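Local coordinates for Cbm77-rfpl (Ruminococcus flavefaciens, PDB 5FU5), which is a family 77 carbohydrate-binding module associated with the cellulosome, and probably binds pectic polysaccharides of the plant cell wall, at residues His10-Asn15 with Tyr22-Asn27; Lys32-Tyr37 with Thr41-Leu46; Thr52-Thr57 with Phe109-Ala114; Leu66-Ala69 with Thr74-Val77. All blocks are in the same frame, centred on the assembly; numbering follows the deposited sequence. Where two conformers were deposited one is given.

Interaction 1 (His10-Asn15 with Tyr22-Asn27); sequences HDFTAN and YTIAGN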
# COMPACT_ATOMS: atom_id res chain seq x y z
N HIS A 10 0.29 -1.77 -7.39
CA HIS A 10 1.63 -2.29 -7.22
C HIS A 10 1.59 -3.60 -6.49
O HIS A 10 1.14 -3.66 -5.33
CB HIS A 10 2.55 -1.33 -6.49
CG HIS A 10 3.96 -1.80 -6.49
ND1 HIS A 10 4.74 -1.79 -7.64
CD2 HIS A 10 4.70 -2.42 -5.55
CE1 HIS A 10 5.89 -2.36 -7.38
NE2 HIS A 10 5.90 -2.76 -6.12
N ASP A 11 2.12 -4.65 -7.16
CA ASP A 11 2.20 -5.99 -6.63
C ASP A 11 3.67 -6.21 -6.28
O ASP A 11 4.57 -6.20 -7.19
CB ASP A 11 1.70 -6.95 -7.73
CG ASP A 11 1.85 -8.40 -7.41
OD1 ASP A 11 2.64 -8.78 -6.54
OD2 ASP A 11 1.18 -9.22 -8.13
N PHE A 12 3.97 -6.32 -4.98
CA PHE A 12 5.35 -6.48 -4.55
C PHE A 12 6.01 -7.81 -4.91
O PHE A 12 7.24 -7.88 -4.92
CB PHE A 12 5.48 -6.22 -3.02
CG PHE A 12 5.34 -4.77 -2.65
CD1 PHE A 12 6.42 -3.87 -2.69
CD2 PHE A 12 4.10 -4.28 -2.27
CE1 PHE A 12 6.22 -2.54 -2.35
CE2 PHE A 12 3.94 -2.97 -1.95
CZ PHE A 12 4.99 -2.09 -1.99
N THR A 13 5.21 -8.83 -5.16
CA THR A 13 5.74 -10.12 -5.64
C THR A 13 6.16 -10.02 -7.11
O THR A 13 7.26 -10.38 -7.44
CB THR A 13 4.73 -11.26 -5.42
OG1 THR A 13 4.38 -11.37 -4.01
CG2 THR A 13 5.32 -12.56 -5.85
N ALA A 14 5.29 -9.48 -7.96
CA ALA A 14 5.60 -9.41 -9.39
C ALA A 14 6.67 -8.39 -9.72
O ALA A 14 7.46 -8.62 -10.62
CB ALA A 14 4.35 -9.10 -10.18
N ASN A 15 6.68 -7.27 -8.98
CA ASN A 15 7.44 -6.09 -9.39
C ASN A 15 8.36 -5.52 -8.33
O ASN A 15 8.98 -4.48 -8.54
CB ASN A 15 6.53 -5.00 -9.95
CG ASN A 15 5.83 -5.43 -11.25
OD1 ASN A 15 4.61 -5.56 -11.31
ND2 ASN A 15 6.62 -5.68 -12.27
N TYR A 22 4.46 4.90 -7.87
CA TYR A 22 4.94 4.89 -6.50
C TYR A 22 6.43 5.01 -6.45
O TYR A 22 7.14 4.36 -7.21
CB TYR A 22 4.49 3.65 -5.78
CG TYR A 22 2.99 3.40 -5.76
CD1 TYR A 22 2.17 4.01 -4.81
CD2 TYR A 22 2.35 2.56 -6.69
CE1 TYR A 22 0.81 3.80 -4.77
CE2 TYR A 22 1.00 2.34 -6.66
CZ TYR A 22 0.21 2.97 -5.69
OH TYR A 22 -1.14 2.76 -5.61
N THR A 23 6.94 5.84 -5.56
CA THR A 23 8.36 5.90 -5.26
C THR A 23 8.58 5.15 -3.96
O THR A 23 8.16 5.62 -2.89
CB THR A 23 8.86 7.34 -5.19
OG1 THR A 23 8.63 7.98 -6.46
CG2 THR A 23 10.32 7.38 -4.84
N ILE A 24 9.17 3.96 -4.06
CA ILE A 24 9.27 3.03 -2.94
C ILE A 24 10.68 2.99 -2.43
O ILE A 24 11.61 2.64 -3.17
CB ILE A 24 8.81 1.59 -3.42
CG1 ILE A 24 7.37 1.64 -3.93
CG2 ILE A 24 8.92 0.60 -2.27
CD1 ILE A 24 6.95 0.47 -4.79
N ALA A 25 10.85 3.33 -1.15
CA ALA A 25 12.11 3.22 -0.44
C ALA A 25 11.98 2.20 0.67
O ALA A 25 11.28 2.42 1.68
CB ALA A 25 12.52 4.55 0.12
N GLY A 26 12.58 1.04 0.47
CA GLY A 26 12.54 -0.01 1.47
C GLY A 26 13.01 -1.34 0.91
O GLY A 26 13.57 -1.40 -0.22
N ASN A 27 12.79 -2.37 1.71
CA ASN A 27 13.40 -3.67 1.57
C ASN A 27 12.39 -4.79 1.52
O ASN A 27 11.40 -4.82 2.27
CB ASN A 27 14.34 -3.90 2.76
CG ASN A 27 15.32 -2.79 2.87
OD1 ASN A 27 16.06 -2.52 1.92
ND2 ASN A 27 15.31 -2.09 4.00
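Tyr22 meets His10 obliquely: the His10 CB methylene lies 3.9 Å from Tyr22 CD2. The Tyr22 hydroxyl serves another purpose, a hydrogen bond to Tyr8 O, two residues before His10 on strand 4-11. Ile24 carries most of the contact. Its CD1 methyl sits over one face of the His10 imidazole, 3.8 Å from the centroid and 17° off the ring normal, which makes a CH-pi contact. His10 CG lies anti to the backbone N (chi1 -172°), which carries the imidazole to Ile24. The methyl is displaced toward the rim and comes nearest to NE2, at 3.6 Å. The same CD1 is 3.9 Å from Phe12 CE1, and Ile24 CG2 also touches this ring corner. One methyl is thus shared by two aromatic rings. His10 and Phe12 are in turn fitted together, with His10 CD2 about 3.4 Å above the centre of the Phe12 ring. Asp11 is the N-cap of the short helix 12-15; its OD1 accepts from Ala14 N at 3.1 Å. His10 NE2 is hydrogen-bonded to Gly16 O, which fixes the turn of the imidazole. With an alanine in place of His10, Ile24 CD1 would probably lose its ring face and Gly16 O this partner. The contact joins the end of strand 4-11 and the start of helix 12-15 to strand 23-29 in the core. Its chemistry is apolar, without a hydrogen bond across, while His10 NE2 and Tyr22 OH are satisfied by backbone carbonyls.

Interaction 2 (Lys32-Tyr37 with Thr41-Leu46); sequences KGTATY and TLTQCL
Gly33 O and Thr43 O both accept from one water, at 2.8 Å from Gly33 O and 2.9 Å from Thr43 O. The same water accepts from Lys32 N, so three backbone groups grip it. It bridges the mouth of a beta hairpin made by strands 35-37 and 40-47, where the two strands splay apart. Direct pairing begins further in. Ala35 and Leu42 form an antiparallel hydrogen-bonded pair. Leu42 N donates to Ala35 O at 2.8 Å in an almost straight bond (173°). Ala35 N returns a longer and more bent bond to Leu42 O. That oxygen also receives a CA-H...O contact from Thr34 CA. The side chains of Ala35 and Leu42 turn to the buried face, where Ala35 packs on Phe109 and Leu42 on Thr13. Thr36 and Thr41, the neighbouring non-hydrogen-bonded pair, lie side by side on the exposed face. Their hydroxyls are too far apart to bond directly, and a second water spans them. Thr41 CG2 packs on Thr34 CB at 4.1 Å. Thr34 CG2 meets Thr43 CG2 at 4.0 Å, the two side chains crossing at a slant. Thr43 N and Gln44 N are both held by Thr13 OG1, which ties the break in strand 40-47 to the short helix 12-15. At the open end the Lys32 chain bends at chi2, and its end leads away from Cys45. Nearer the backbone the two meet: Cys45 SG, rotated between its backbone N and carbonyl carbon (chi1 61°), touches Lys32 CB at 3.7 Å.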
# COMPACT_ATOMS: atom_id res chain seq x y z
N LYS A 32 8.12 -13.49 5.64
CA LYS A 32 7.10 -12.89 6.47
C LYS A 32 5.72 -13.44 6.20
O LYS A 32 4.70 -12.79 6.48
CB LYS A 32 7.11 -11.37 6.27
CG LYS A 32 8.45 -10.69 6.54
CD LYS A 32 8.98 -10.89 7.96
CE LYS A 32 10.26 -10.08 8.12
NZ LYS A 32 10.74 -10.29 9.51
N GLY A 33 5.65 -14.65 5.66
CA GLY A 33 4.36 -15.26 5.39
C GLY A 33 3.77 -14.79 4.09
O GLY A 33 4.49 -14.33 3.21
N THR A 34 2.46 -14.98 3.96
CA THR A 34 1.73 -14.65 2.78
C THR A 34 0.56 -13.73 3.03
O THR A 34 0.12 -13.57 4.18
CB THR A 34 1.19 -15.94 2.11
OG1 THR A 34 0.21 -16.62 2.90
CG2 THR A 34 2.33 -16.88 1.74
N ALA A 35 0.05 -13.14 1.97
CA ALA A 35 -1.25 -12.48 1.99
C ALA A 35 -2.09 -13.02 0.87
O ALA A 35 -1.57 -13.30 -0.22
CB ALA A 35 -1.12 -10.99 1.87
N THR A 36 -3.37 -13.24 1.13
CA THR A 36 -4.32 -13.80 0.19
C THR A 36 -5.29 -12.66 -0.12
O THR A 36 -5.93 -12.09 0.78
CB THR A 36 -5.05 -14.98 0.84
OG1 THR A 36 -4.10 -15.97 1.30
CG2 THR A 36 -5.99 -15.63 -0.15
N TYR A 37 -5.35 -12.28 -1.38
CA TYR A 37 -6.14 -11.12 -1.81
C TYR A 37 -6.72 -11.31 -3.20
O TYR A 37 -5.99 -11.55 -4.16
CB TYR A 37 -5.28 -9.88 -1.83
CG TYR A 37 -6.04 -8.62 -2.16
CD1 TYR A 37 -7.01 -8.12 -1.28
CD2 TYR A 37 -5.79 -7.91 -3.34
CE1 TYR A 37 -7.70 -6.96 -1.58
CE2 TYR A 37 -6.51 -6.77 -3.64
CZ TYR A 37 -7.45 -6.29 -2.73
OH TYR A 37 -8.15 -5.14 -2.98
N THR A 41 -2.42 -15.46 -4.06
CA THR A 41 -1.54 -15.68 -2.91
C THR A 41 -0.23 -14.99 -3.17
O THR A 41 0.52 -15.34 -4.09
CB THR A 41 -1.36 -17.16 -2.56
OG1 THR A 41 -2.65 -17.71 -2.20
CG2 THR A 41 -0.38 -17.35 -1.37
N LEU A 42 0.06 -13.97 -2.36
CA LEU A 42 1.20 -13.11 -2.50
C LEU A 42 2.26 -13.48 -1.48
O LEU A 42 1.94 -13.80 -0.33
CB LEU A 42 0.76 -11.64 -2.36
CG LEU A 42 -0.31 -11.19 -3.36
CD1 LEU A 42 -0.86 -9.84 -2.99
CD2 LEU A 42 0.25 -11.15 -4.78
N THR A 43 3.52 -13.45 -1.87
CA THR A 43 4.61 -14.04 -1.06
C THR A 43 5.80 -13.15 -0.76
O THR A 43 6.57 -13.46 0.17
CB THR A 43 5.17 -15.30 -1.77
OG1 THR A 43 5.59 -14.95 -3.08
CG2 THR A 43 4.05 -16.40 -1.81
N GLN A 44 6.01 -12.08 -1.55
CA GLN A 44 7.12 -11.17 -1.33
C GLN A 44 6.55 -9.83 -0.91
O GLN A 44 5.74 -9.24 -1.62
CB GLN A 44 8.01 -11.02 -2.57
CG GLN A 44 9.13 -10.03 -2.38
CD GLN A 44 9.99 -9.94 -3.61
OE1 GLN A 44 9.57 -9.39 -4.66
NE2 GLN A 44 11.17 -10.45 -3.50
N CYS A 45 6.99 -9.35 0.27
CA CYS A 45 6.48 -8.10 0.82
C CYS A 45 7.54 -7.03 0.91
O CYS A 45 8.74 -7.32 0.85
CB CYS A 45 5.94 -8.40 2.21
SG CYS A 45 7.14 -9.03 3.40
N LEU A 46 7.06 -5.79 1.12
CA LEU A 46 7.87 -4.69 1.61
C LEU A 46 7.73 -4.73 3.16
O LEU A 46 6.61 -4.68 3.68
CB LEU A 46 7.36 -3.39 1.05
CG LEU A 46 8.23 -2.15 1.32
CD1 LEU A 46 9.42 -2.18 0.37
CD2 LEU A 46 7.40 -0.88 1.16
O HOH W 1 6.91 -12.87 3.00
O HOH W 2 -3.06 -18.28 0.51

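Interaction 3 (Thr52-Thr57 with Phe109-Ala114); sequences TSISFT and FYMEYA
Ile54 and Met111 reach toward each other across the interior of a beta sandwich, one from strand 53-58 and the other from strand 107-116. Phe56 and Tyr113 meet two residues further along each strand. The facing CA atoms of Ile54 and Met111 are 10.5 Å apart, a spacing that side chains fill and backbone hydrogen bonds cannot span. The aliphatic contact is made tip to tip. In one of its two modelled conformers Met111 extends beyond CG, and its CE methyl lies 3.9 Å from Ile54 CG2. The sulfur SD touches both Ile54 branches, CG2 and CD1, at about 4.1 Å. Leu66 and His10 also pack on Met111, and Leu46 on Ile54. The aromatic contact is of another kind. The side chains of Phe56 and Tyr113 cross at about a right angle. Their rings meet obliquely, with planes at 47° and centroids 5.5 Å apart. A true edge-to-face partner of Phe56 is Tyr22. No hydrogen bond crosses between the two segments; Tyr113 OH is bonded to Ser60 O. Strand 107-116 also carries a classic beta bulge, with Phe109 and Tyr110 both opposite Val67. A chi1 of 65° sets Phe56 CG over its own backbone, between N and C. From there the ring reaches Tyr113 with a single corner, CE2, which lies over one face of the tyrosine ring, offset toward its rim, and is 4.0 Å from Tyr113 CD1.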
# COMPACT_ATOMS: atom_id res chain seq x y z
N THR A 52 11.35 3.10 6.04
CA THR A 52 10.55 2.77 4.84
C THR A 52 9.61 3.89 4.48
O THR A 52 8.94 4.50 5.36
CB THR A 52 9.74 1.49 5.10
OG1 THR A 52 10.62 0.47 5.52
CG2 THR A 52 8.96 1.05 3.90
N SER A 53 9.49 4.17 3.17
CA SER A 53 8.50 5.14 2.70
C SER A 53 8.04 4.84 1.31
O SER A 53 8.79 4.26 0.48
CB SER A 53 9.01 6.57 2.76
OG SER A 53 10.05 6.77 1.82
N ILE A 54 6.78 5.13 1.08
CA ILE A 54 6.19 5.05 -0.27
C ILE A 54 5.53 6.40 -0.52
O ILE A 54 4.62 6.81 0.25
CB ILE A 54 5.15 3.94 -0.38
CG1 ILE A 54 5.76 2.59 -0.01
CG2 ILE A 54 4.56 3.92 -1.76
CD1 ILE A 54 4.73 1.63 0.51
N SER A 55 5.98 7.09 -1.58
CA SER A 55 5.39 8.33 -1.99
C SER A 55 4.70 8.21 -3.34
O SER A 55 5.10 7.41 -4.18
CB SER A 55 6.48 9.38 -2.07
OG SER A 55 7.13 9.46 -0.82
N PHE A 56 3.68 9.01 -3.54
CA PHE A 56 2.95 9.11 -4.80
C PHE A 56 2.16 10.40 -4.81
O PHE A 56 1.88 10.97 -3.74
CB PHE A 56 2.04 7.92 -5.04
CG PHE A 56 0.91 7.77 -4.06
CD1 PHE A 56 1.13 7.19 -2.83
CD2 PHE A 56 -0.37 8.21 -4.37
CE1 PHE A 56 0.07 7.00 -1.94
CE2 PHE A 56 -1.43 8.05 -3.46
CZ PHE A 56 -1.19 7.46 -2.25
N THR A 57 1.76 10.81 -6.01
CA THR A 57 0.89 11.94 -6.22
C THR A 57 -0.44 11.43 -6.78
O THR A 57 -0.50 10.84 -7.85
CB THR A 57 1.53 13.00 -7.13
OG1 THR A 57 2.75 13.48 -6.57
CG2 THR A 57 0.58 14.22 -7.31
N PHE A 109 2.01 -6.30 1.11
CA PHE A 109 2.06 -7.18 -0.09
C PHE A 109 1.47 -6.61 -1.38
O PHE A 109 1.84 -7.03 -2.49
CB PHE A 109 1.40 -8.52 0.22
CG PHE A 109 2.18 -9.38 1.18
CD1 PHE A 109 2.20 -9.12 2.55
CD2 PHE A 109 2.88 -10.49 0.76
CE1 PHE A 109 2.92 -9.89 3.42
CE2 PHE A 109 3.57 -11.29 1.64
CZ PHE A 109 3.60 -11.01 2.97
N TYR A 110 0.56 -5.66 -1.27
CA TYR A 110 -0.17 -5.14 -2.43
C TYR A 110 -0.68 -3.76 -2.11
O TYR A 110 -1.07 -3.50 -0.96
CB TYR A 110 -1.34 -6.09 -2.78
CG TYR A 110 -2.04 -5.80 -4.12
CD1 TYR A 110 -1.49 -6.19 -5.33
CD2 TYR A 110 -3.27 -5.13 -4.14
CE1 TYR A 110 -2.16 -5.92 -6.51
CE2 TYR A 110 -3.93 -4.84 -5.29
CZ TYR A 110 -3.40 -5.24 -6.47
OH TYR A 110 -4.13 -4.91 -7.60
N MET A 111 -0.73 -2.90 -3.11
CA MET A 111 -1.39 -1.64 -2.93
C MET A 111 -2.03 -1.13 -4.20
O MET A 111 -1.62 -1.49 -5.32
CB MET A 111 -0.46 -0.61 -2.29
CG MET A 111 0.73 -0.21 -3.09
SD MET A 111 1.81 0.97 -2.23
CE MET A 111 3.09 0.77 -3.45
N GLU A 112 -3.11 -0.37 -4.01
CA GLU A 112 -3.87 0.21 -5.09
C GLU A 112 -4.33 1.60 -4.72
O GLU A 112 -4.71 1.83 -3.59
CB GLU A 112 -5.10 -0.65 -5.43
CG GLU A 112 -6.15 0.17 -6.15
CD GLU A 112 -7.22 -0.62 -6.82
OE1 GLU A 112 -7.45 -1.80 -6.44
OE2 GLU A 112 -7.80 -0.02 -7.73
N TYR A 113 -4.31 2.50 -5.69
CA TYR A 113 -4.91 3.81 -5.54
C TYR A 113 -5.95 3.93 -6.64
O TYR A 113 -5.61 3.88 -7.82
CB TYR A 113 -3.89 4.97 -5.62
CG TYR A 113 -4.57 6.27 -5.34
CD1 TYR A 113 -5.06 6.53 -4.04
CD2 TYR A 113 -4.89 7.18 -6.34
CE1 TYR A 113 -5.76 7.69 -3.77
CE2 TYR A 113 -5.62 8.34 -6.07
CZ TYR A 113 -6.02 8.59 -4.73
OH TYR A 113 -6.74 9.72 -4.43
N ALA A 114 -7.22 4.08 -6.23
CA ALA A 114 -8.37 4.24 -7.14
C ALA A 114 -8.71 5.70 -7.19
O ALA A 114 -9.25 6.22 -6.23
CB ALA A 114 -9.54 3.41 -6.67

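Interaction 4 (Leu66-Ala69 with Thr74-Val77); sequences LVFA and TAKV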
# COMPACT_ATOMS: atom_id res chain seq x y z
N LEU A 66 -4.29 -0.91 0.97
CA LEU A 66 -3.00 -1.52 1.37
C LEU A 66 -3.28 -2.88 1.95
O LEU A 66 -4.13 -3.00 2.83
CB LEU A 66 -2.25 -0.68 2.41
CG LEU A 66 -1.95 0.74 2.02
CD1 LEU A 66 -1.38 1.44 3.25
CD2 LEU A 66 -1.01 0.82 0.84
N VAL A 67 -2.62 -3.92 1.45
CA VAL A 67 -2.91 -5.31 1.85
C VAL A 67 -1.67 -5.91 2.52
O VAL A 67 -0.57 -5.91 1.91
CB VAL A 67 -3.30 -6.18 0.63
CG1 VAL A 67 -3.57 -7.63 1.04
CG2 VAL A 67 -4.45 -5.55 -0.16
N PHE A 68 -1.84 -6.35 3.78
CA PHE A 68 -0.78 -6.89 4.62
C PHE A 68 -0.99 -8.40 4.93
O PHE A 68 -2.11 -8.93 4.74
CB PHE A 68 -0.72 -6.12 5.94
CG PHE A 68 -0.50 -4.65 5.77
CD1 PHE A 68 -1.58 -3.79 5.48
CD2 PHE A 68 0.78 -4.09 5.93
CE1 PHE A 68 -1.39 -2.44 5.38
CE2 PHE A 68 0.96 -2.71 5.83
CZ PHE A 68 -0.12 -1.90 5.55
N ALA A 69 0.05 -9.05 5.45
CA ALA A 69 -0.12 -10.40 6.03
C ALA A 69 -0.95 -10.39 7.32
O ALA A 69 -1.69 -11.34 7.60
CB ALA A 69 1.23 -11.05 6.29
N THR A 74 -0.83 -1.98 10.61
CA THR A 74 -0.95 -0.54 10.73
C THR A 74 0.01 0.13 9.78
O THR A 74 0.97 -0.45 9.28
CB THR A 74 -0.58 -0.07 12.15
OG1 THR A 74 0.74 -0.48 12.44
CG2 THR A 74 -1.57 -0.64 13.19
N ALA A 75 -0.26 1.38 9.51
CA ALA A 75 0.66 2.26 8.77
C ALA A 75 0.33 3.72 9.07
O ALA A 75 -0.74 4.02 9.61
CB ALA A 75 0.56 2.05 7.26
N LYS A 76 1.25 4.60 8.73
CA LYS A 76 0.97 6.04 8.74
C LYS A 76 0.78 6.48 7.31
O LYS A 76 1.63 6.17 6.45
CB LYS A 76 2.09 6.82 9.44
CG LYS A 76 2.09 6.60 10.94
CD LYS A 76 3.14 7.45 11.60
CE LYS A 76 3.13 7.22 13.09
NZ LYS A 76 3.97 8.23 13.81
N VAL A 77 -0.27 7.25 7.07
CA VAL A 77 -0.50 7.86 5.79
C VAL A 77 -0.52 9.38 6.03
O VAL A 77 -1.31 9.87 6.84
CB VAL A 77 -1.78 7.35 5.11
CG1 VAL A 77 -1.99 8.07 3.78
CG2 VAL A 77 -1.67 5.85 4.88
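A beta-arch brings Phe68 and Leu66 onto Ala75: the chain leaves strand 62-68, turns through five residues and returns as strand 74-77 in the facing layer of the sandwich. The two short strand axes come within 9.5 Å and run nearly antiparallel, at 155°. They share no backbone hydrogen bond. Strand 62-68 pairs instead with strands 88-93 and 107-116, and strand 74-77 with strands 80-83 and 96-101. Side chains therefore make the contact. Ala75 points its CB toward the ends of the two larger residues. This methyl lies 4.4 Å from Phe68 CZ and 4.5 Å from Leu66 CD1, so its packing is light. The Phe68 ring also reaches the backbone of the opposite strand. Its CE2 and CZ are each 4.1 Å from Thr74 O, and the ring is met at a slant. With CG trans to its carbonyl carbon (chi1 -57°), Phe68 holds the ring tip out toward strand 74-77. Thr74 turns its own side chain away from this pair, and its OG1 is hydrogen-bonded to Asp104 N. Around the contact, Leu66 packs on Leu108 and Ile100, and Phe68 on Ile89 and Cys106. The interface between the two segments is small, burying 123 Å² in all. It is held by dispersion and by exclusion of water from buried apolar groups, with no directional bond to set its geometry.

How the interactions relate
Interactions 3 and 4 both span the sandwich interior, with centres 10 Å apart. Strand 107-116 pairs with strand 62-68, where Phe109 N lies 2.7 Å from Val67 O, and Met111 CB meets Leu66 CD2 at 3.5 Å. Interaction 1 lies 8 Å from interaction 3 by centres and extends the same core. Its strand 23-29 pairs with strand 53-58, with Thr23 N 2.8 Å from Ser55 O. Interaction 2 is more peripheral. It is tied to interaction 1 through Thr13, whose OG1 lies 3.0 Å from Gln44 N. Phe109 and Ala69 connect it to interactions 3 and 4. Interactions 1 and 4 do not touch, their nearest atoms being about 6 Å apart.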